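Local coordinates for tyrosine-protein phosphatase YwqE (Bacillus subtilis, PDB 3QY7), which removes phosphate from tyrosine residues of proteins such as YwqD, YwqF and Ssb, as a manganese-dependent phosphatase of the CpsB/CapC family, at residues T102-V114 with G129-I143. Numbering follows the deposited sequence.
Sequences TKYILIEFPFDHV and GYIPVIAHPERNREI. With FE (Fe (III) ion), chain B.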
loop_
_atom_site.group_PDB
_atom_site.type_symbol
_atom_site.label_atom_id
_atom_site.label_comp_id
_atom_site.label_asym_id
_atom_site.label_seq_id
_atom_site.Cartn_x
_atom_site.Cartn_y
_atom_site.Cartn_z
ATOM N N THR A 102 5.063 -8.050 -9.551
ATOM C CA THR A 102 6.116 -8.641 -8.728
ATOM C C THR A 102 5.552 -9.698 -7.787
ATOM O O THR A 102 4.374 -10.012 -7.836
ATOM C CB THR A 102 6.811 -7.584 -7.857
ATOM O OG1 THR A 102 5.887 -7.135 -6.840
ATOM C CG2 THR A 102 7.299 -6.413 -8.716
ATOM N N LYS A 103 6.407 -10.216 -6.908
ATOM C CA LYS A 103 5.983 -11.197 -5.921
ATOM C C LYS A 103 5.181 -10.590 -4.781
ATOM O O LYS A 103 4.676 -11.324 -3.947
ATOM C CB LYS A 103 7.188 -11.925 -5.345
ATOM C CG LYS A 103 8.009 -11.124 -4.351
ATOM C CD LYS A 103 9.166 -11.938 -3.829
ATOM C CE LYS A 103 10.237 -12.076 -4.870
ATOM N NZ LYS A 103 11.215 -13.135 -4.454
ATOM N N TYR A 104 5.100 -9.260 -4.734
ATOM C CA TYR A 104 4.402 -8.570 -3.644
ATOM C C TYR A 104 2.947 -8.333 -4.007
ATOM O O TYR A 104 2.643 -7.818 -5.076
ATOM C CB TYR A 104 5.102 -7.245 -3.332
ATOM C CG TYR A 104 6.509 -7.460 -2.838
ATOM C CD1 TYR A 104 6.770 -7.644 -1.484
ATOM C CD2 TYR A 104 7.575 -7.558 -3.739
ATOM C CE1 TYR A 104 8.062 -7.872 -1.030
ATOM C CE2 TYR A 104 8.873 -7.785 -3.301
ATOM C CZ TYR A 104 9.110 -7.944 -1.947
ATOM O OH TYR A 104 10.384 -8.182 -1.496
ATOM N N ILE A 105 2.037 -8.719 -3.119
ATOM C CA ILE A 105 0.619 -8.600 -3.399
ATOM C C ILE A 105 -0.021 -7.833 -2.253
ATOM O O ILE A 105 0.277 -8.119 -1.086
ATOM C CB ILE A 105 -0.058 -9.999 -3.628
ATOM C CG1 ILE A 105 -1.559 -9.873 -3.880
ATOM C CG2 ILE A 105 0.300 -11.002 -2.537
ATOM C CD1 ILE A 105 -2.237 -11.200 -4.239
ATOM N N LEU A 106 -0.850 -6.846 -2.594
ATOM C CA LEU A 106 -1.456 -5.953 -1.588
ATOM C C LEU A 106 -2.810 -6.486 -1.162
ATOM O O LEU A 106 -3.766 -6.468 -1.930
ATOM C CB LEU A 106 -1.566 -4.524 -2.153
ATOM C CG LEU A 106 -2.038 -3.446 -1.161
ATOM C CD1 LEU A 106 -1.048 -3.269 -0.022
ATOM C CD2 LEU A 106 -2.268 -2.139 -1.897
ATOM N N ILE A 107 -2.850 -6.986 0.072
ATOM C CA ILE A 107 -4.029 -7.625 0.640
ATOM C C ILE A 107 -4.556 -6.746 1.763
ATOM O O ILE A 107 -3.807 -6.393 2.677
ATOM C CB ILE A 107 -3.660 -9.021 1.200
ATOM C CG1 ILE A 107 -3.071 -9.918 0.100
ATOM C CG2 ILE A 107 -4.878 -9.699 1.877
ATOM C CD1 ILE A 107 -4.005 -10.226 -1.034
ATOM N N GLU A 108 -5.842 -6.429 1.692
ATOM C CA GLU A 108 -6.505 -5.572 2.670
ATOM C C GLU A 108 -7.505 -6.398 3.459
ATOM O O GLU A 108 -8.334 -7.083 2.866
ATOM C CB GLU A 108 -7.251 -4.453 1.949
ATOM C CG GLU A 108 -7.885 -3.419 2.875
ATOM C CD GLU A 108 -9.060 -2.702 2.246
ATOM O OE1 GLU A 108 -9.223 -1.485 2.489
ATOM O OE2 GLU A 108 -9.833 -3.329 1.496
ATOM N N PHE A 109 -7.411 -6.315 4.785
ATOM C CA PHE A 109 -8.410 -6.894 5.700
ATOM C C PHE A 109 -9.637 -5.987 5.769
ATOM O O PHE A 109 -9.520 -4.777 5.681
ATOM C CB PHE A 109 -7.829 -7.042 7.117
ATOM C CG PHE A 109 -6.616 -7.934 7.217
ATOM C CD1 PHE A 109 -6.476 -9.064 6.405
ATOM C CD2 PHE A 109 -5.621 -7.660 8.148
ATOM C CE1 PHE A 109 -5.358 -9.885 6.515
ATOM C CE2 PHE A 109 -4.495 -8.483 8.284
ATOM C CZ PHE A 109 -4.358 -9.615 7.451
ATOM N N PRO A 110 -10.827 -6.575 5.962
ATOM C CA PRO A 110 -11.963 -5.743 6.329
ATOM C C PRO A 110 -11.617 -4.906 7.559
ATOM O O PRO A 110 -10.822 -5.336 8.395
ATOM C CB PRO A 110 -13.044 -6.770 6.671
ATOM C CG PRO A 110 -12.322 -8.018 6.966
ATOM C CD PRO A 110 -11.143 -8.006 6.040
ATOM N N PHE A 111 -12.210 -3.722 7.681
ATOM C CA PHE A 111 -11.749 -2.761 8.680
ATOM C C PHE A 111 -11.889 -3.239 10.137
ATOM O O PHE A 111 -11.177 -2.765 11.017
ATOM C CB PHE A 111 -12.443 -1.407 8.498
ATOM C CG PHE A 111 -13.703 -1.254 9.309
ATOM C CD1 PHE A 111 -13.715 -0.451 10.449
ATOM C CD2 PHE A 111 -14.868 -1.921 8.945
ATOM C CE1 PHE A 111 -14.876 -0.298 11.207
ATOM C CE2 PHE A 111 -16.038 -1.786 9.702
ATOM C CZ PHE A 111 -16.040 -0.969 10.834
ATOM N N ASP A 112 -12.798 -4.183 10.369
ATOM C CA ASP A 112 -13.221 -4.535 11.725
ATOM C C ASP A 112 -12.509 -5.740 12.331
ATOM O O ASP A 112 -12.484 -5.888 13.553
ATOM C CB ASP A 112 -14.740 -4.758 11.768
ATOM C CG ASP A 112 -15.188 -5.903 10.879
ATOM O OD1 ASP A 112 -14.869 -5.887 9.673
ATOM O OD2 ASP A 112 -15.861 -6.828 11.376
ATOM N N HIS A 113 -11.951 -6.614 11.495
ATOM C CA HIS A 113 -11.307 -7.824 12.020
ATOM C C HIS A 113 -10.274 -8.393 11.065
ATOM O O HIS A 113 -10.247 -8.039 9.879
ATOM C CB HIS A 113 -12.354 -8.904 12.343
ATOM C CG HIS A 113 -12.994 -9.509 11.133
ATOM N ND1 HIS A 113 -12.801 -10.825 10.767
ATOM C CD2 HIS A 113 -13.811 -8.973 10.197
ATOM C CE1 HIS A 113 -13.476 -11.074 9.658
ATOM N NE2 HIS A 113 -14.098 -9.967 9.291
ATOM N N VAL A 114 -9.435 -9.277 11.598
ATOM C CA VAL A 114 -8.517 -10.063 10.786
ATOM C C VAL A 114 -9.162 -11.429 10.575
ATOM O O VAL A 114 -9.343 -12.174 11.544
ATOM C CB VAL A 114 -7.145 -10.216 11.460
ATOM C CG1 VAL A 114 -6.222 -11.094 10.616
ATOM C CG2 VAL A 114 -6.509 -8.844 11.685
ATOM N N GLY A 129 5.895 -18.394 -3.473
ATOM C CA GLY A 129 6.945 -17.416 -3.721
ATOM C C GLY A 129 6.435 -15.985 -3.701
ATOM O O GLY A 129 7.158 -15.066 -4.061
ATOM N N TYR A 130 5.185 -15.809 -3.299
ATOM C CA TYR A 130 4.640 -14.462 -3.047
ATOM C C TYR A 130 4.957 -13.936 -1.639
ATOM O O TYR A 130 5.238 -14.706 -0.707
ATOM C CB TYR A 130 3.130 -14.448 -3.265
ATOM C CG TYR A 130 2.700 -14.524 -4.720
ATOM C CD1 TYR A 130 2.640 -13.366 -5.507
ATOM C CD2 TYR A 130 2.346 -15.747 -5.311
ATOM C CE1 TYR A 130 2.248 -13.413 -6.834
ATOM C CE2 TYR A 130 1.950 -15.805 -6.654
ATOM C CZ TYR A 130 1.912 -14.636 -7.405
ATOM O OH TYR A 130 1.521 -14.669 -8.732
ATOM N N ILE A 131 4.918 -12.614 -1.497
ATOM C CA ILE A 131 5.012 -11.974 -0.196
ATOM C C ILE A 131 3.745 -11.140 -0.046
ATOM O O ILE A 131 3.544 -10.177 -0.795
ATOM C CB ILE A 131 6.289 -11.108 -0.053
ATOM C CG1 ILE A 131 7.547 -11.985 -0.109
ATOM C CG2 ILE A 131 6.260 -10.356 1.277
ATOM C CD1 ILE A 131 8.875 -11.212 -0.003
ATOM N N PRO A 132 2.852 -11.527 0.887
ATOM C CA PRO A 132 1.657 -10.716 1.100
ATOM C C PRO A 132 2.026 -9.447 1.855
ATOM O O PRO A 132 2.793 -9.509 2.825
ATOM C CB PRO A 132 0.749 -11.611 1.969
ATOM C CG PRO A 132 1.684 -12.575 2.633
ATOM C CD PRO A 132 2.861 -12.757 1.703
ATOM N N VAL A 133 1.507 -8.318 1.376
ATOM C CA VAL A 133 1.680 -7.025 2.029
ATOM C C VAL A 133 0.339 -6.587 2.561
ATOM O O VAL A 133 -0.597 -6.329 1.781
ATOM C CB VAL A 133 2.213 -5.966 1.054
ATOM C CG1 VAL A 133 2.455 -4.628 1.806
ATOM C CG2 VAL A 133 3.543 -6.451 0.440
ATOM N N ILE A 134 0.247 -6.502 3.887
ATOM C CA ILE A 134 -0.990 -6.079 4.551
ATOM C C ILE A 134 -1.152 -4.576 4.379
ATOM O O ILE A 134 -0.264 -3.811 4.784
ATOM C CB ILE A 134 -0.927 -6.423 6.057
ATOM C CG1 ILE A 134 -0.817 -7.947 6.223
ATOM C CG2 ILE A 134 -2.193 -5.908 6.792
ATOM C CD1 ILE A 134 -0.344 -8.390 7.606
ATOM N N ALA A 135 -2.278 -4.179 3.796
ATOM C CA ALA A 135 -2.608 -2.755 3.627
ATOM C C ALA A 135 -3.013 -2.151 4.971
ATOM O O ALA A 135 -3.830 -2.712 5.703
ATOM C CB ALA A 135 -3.696 -2.576 2.610
ATOM N N HIS A 136 -2.414 -1.001 5.263
ATOM C CA HIS A 136 -2.771 -0.155 6.405
ATOM C C HIS A 136 -3.223 -0.925 7.647
ATOM O O HIS A 136 -4.358 -0.766 8.078
ATOM C CB HIS A 136 -3.809 0.906 6.019
ATOM C CG HIS A 136 -4.986 0.372 5.265
ATOM N ND1 HIS A 136 -5.947 -0.432 5.846
ATOM C CD2 HIS A 136 -5.364 0.533 3.974
ATOM C CE1 HIS A 136 -6.861 -0.734 4.944
ATOM N NE2 HIS A 136 -6.537 -0.154 3.802
ATOM N N PRO A 137 -2.327 -1.728 8.226
ATOM C CA PRO A 137 -2.733 -2.492 9.407
ATOM C C PRO A 137 -3.131 -1.576 10.568
ATOM O O PRO A 137 -3.947 -1.988 11.413
ATOM C CB PRO A 137 -1.480 -3.313 9.749
ATOM C CG PRO A 137 -0.341 -2.517 9.153
ATOM C CD PRO A 137 -0.921 -1.992 7.864
ATOM N N GLU A 138 -2.579 -0.357 10.601
ATOM C CA GLU A 138 -2.911 0.627 11.657
ATOM C C GLU A 138 -4.382 1.063 11.644
ATOM O O GLU A 138 -4.909 1.544 12.659
ATOM C CB GLU A 138 -1.964 1.848 11.588
ATOM C CG GLU A 138 -2.322 2.945 10.535
ATOM C CD GLU A 138 -1.942 2.613 9.088
ATOM O OE1 GLU A 138 -2.007 3.539 8.265
ATOM O OE2 GLU A 138 -1.578 1.466 8.761
ATOM N N ARG A 139 -5.039 0.907 10.499
ATOM C CA ARG A 139 -6.435 1.282 10.309
ATOM C C ARG A 139 -7.400 0.127 10.579
ATOM O O ARG A 139 -8.608 0.268 10.366
ATOM C CB ARG A 139 -6.658 1.807 8.887
ATOM C CG ARG A 139 -6.277 3.260 8.669
ATOM C CD ARG A 139 -7.509 4.130 8.895
ATOM N NE ARG A 139 -7.423 5.404 8.191
ATOM C CZ ARG A 139 -8.402 6.300 8.123
ATOM N NH1 ARG A 139 -9.576 6.073 8.710
ATOM N NH2 ARG A 139 -8.203 7.429 7.461
ATOM N N ASN A 140 -6.867 -1.008 11.025
ATOM C CA ASN A 140 -7.688 -2.172 11.346
ATOM C C ASN A 140 -8.053 -2.189 12.837
ATOM O O ASN A 140 -7.171 -2.170 13.694
ATOM C CB ASN A 140 -6.952 -3.460 10.972
ATOM C CG ASN A 140 -7.797 -4.688 11.186
ATOM O OD1 ASN A 140 -7.851 -5.224 12.289
ATOM N ND2 ASN A 140 -8.451 -5.150 10.127
ATOM N N ARG A 141 -9.353 -2.244 13.120
ATOM C CA ARG A 141 -9.856 -2.186 14.503
ATOM C C ARG A 141 -9.298 -3.303 15.390
ATOM O O ARG A 141 -8.894 -3.043 16.526
ATOM C CB ARG A 141 -11.389 -2.207 14.545
ATOM C CG ARG A 141 -11.989 -1.518 15.790
ATOM C CD ARG A 141 -13.239 -2.209 16.355
ATOM N NE ARG A 141 -14.230 -2.569 15.342
ATOM C CZ ARG A 141 -15.288 -1.832 15.009
ATOM N NH1 ARG A 141 -15.516 -0.665 15.597
ATOM N NH2 ARG A 141 -16.123 -2.267 14.072
ATOM N N GLU A 142 -9.279 -4.537 14.880
ATOM C CA GLU A 142 -8.746 -5.667 15.653
ATOM C C GLU A 142 -7.240 -5.617 15.906
ATOM O O GLU A 142 -6.773 -5.966 16.995
ATOM C CB GLU A 142 -9.138 -7.014 15.035
ATOM C CG GLU A 142 -8.885 -8.174 15.987
ATOM C CD GLU A 142 -9.448 -9.507 15.525
ATOM O OE1 GLU A 142 -9.982 -9.618 14.393
ATOM O OE2 GLU A 142 -9.346 -10.465 16.329
ATOM N N ILE A 143 -6.459 -5.206 14.906
ATOM C CA ILE A 143 -5.032 -5.033 15.133
ATOM C C ILE A 143 -4.795 -3.939 16.181
ATOM O O ILE A 143 -3.918 -4.066 17.030
ATOM C CB ILE A 143 -4.268 -4.723 13.821
ATOM C CG1 ILE A 143 -4.260 -5.959 12.922
ATOM C CG2 ILE A 143 -2.859 -4.252 14.114
ATOM C CD1 ILE A 143 -3.794 -5.690 11.487
HETATM FE FE FE B . -7.842 0.043 2.026
HETATM O O HOH W 1 -5.745 -4.430 6.294
HETATM O O HOH W 2 -8.065 -3.375 7.564
HETATM O O HOH W 3 -13.342 -5.508 16.110
HETATM O O HOH W 4 -11.071 -12.192 14.022
HETATM O O HOH W 5 -9.015 1.443 3.311
HETATM O O HOH W 6 -6.588 1.489 1.278
#
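Strands 104-108 and 131-135 run parallel, joined by five backbone hydrogen bonds from Ile131 N to Lys103 O through to Ala135 N to Ile107 O. On one face, the Tyr104 ring lies alongside Ile131, with CE1 3.6 Å from Ile131 CD1, and Val133 CG2 meets the ring edge. Further along this face Leu106 CD1 packs on Ala135 CB at 3.8 Å.

At the C-terminal ends of the strands, Glu108 and His136 share an iron ion. Glu108 OE1 binds it at 2.1 Å and His136 NE2 at 2.2 Å. The carboxylate and imidazole planes stand 72° apart. Glu80 and two waters also bind this iron, and Arg82 forms a salt bridge with Glu108 OE2.

Beyond the strands, Arg141 N donates to Phe111 O at 2.8 Å. Glu142 has CG anti to the backbone N (chi1 -166°) and extends to Val114. Val114 N meets Glu142 OE1 at 2.9 Å, on the anti side and 32° out of the carboxylate plane. Asn140 N-caps the helix through OD1.

With helix 118-127 between them, the two strands form a right-handed beta-alpha-beta unit of the PHP-type TIM barrel. This helix packs on Pro132 and Ile134, while strands 80-82 and 159-163 flank the pair.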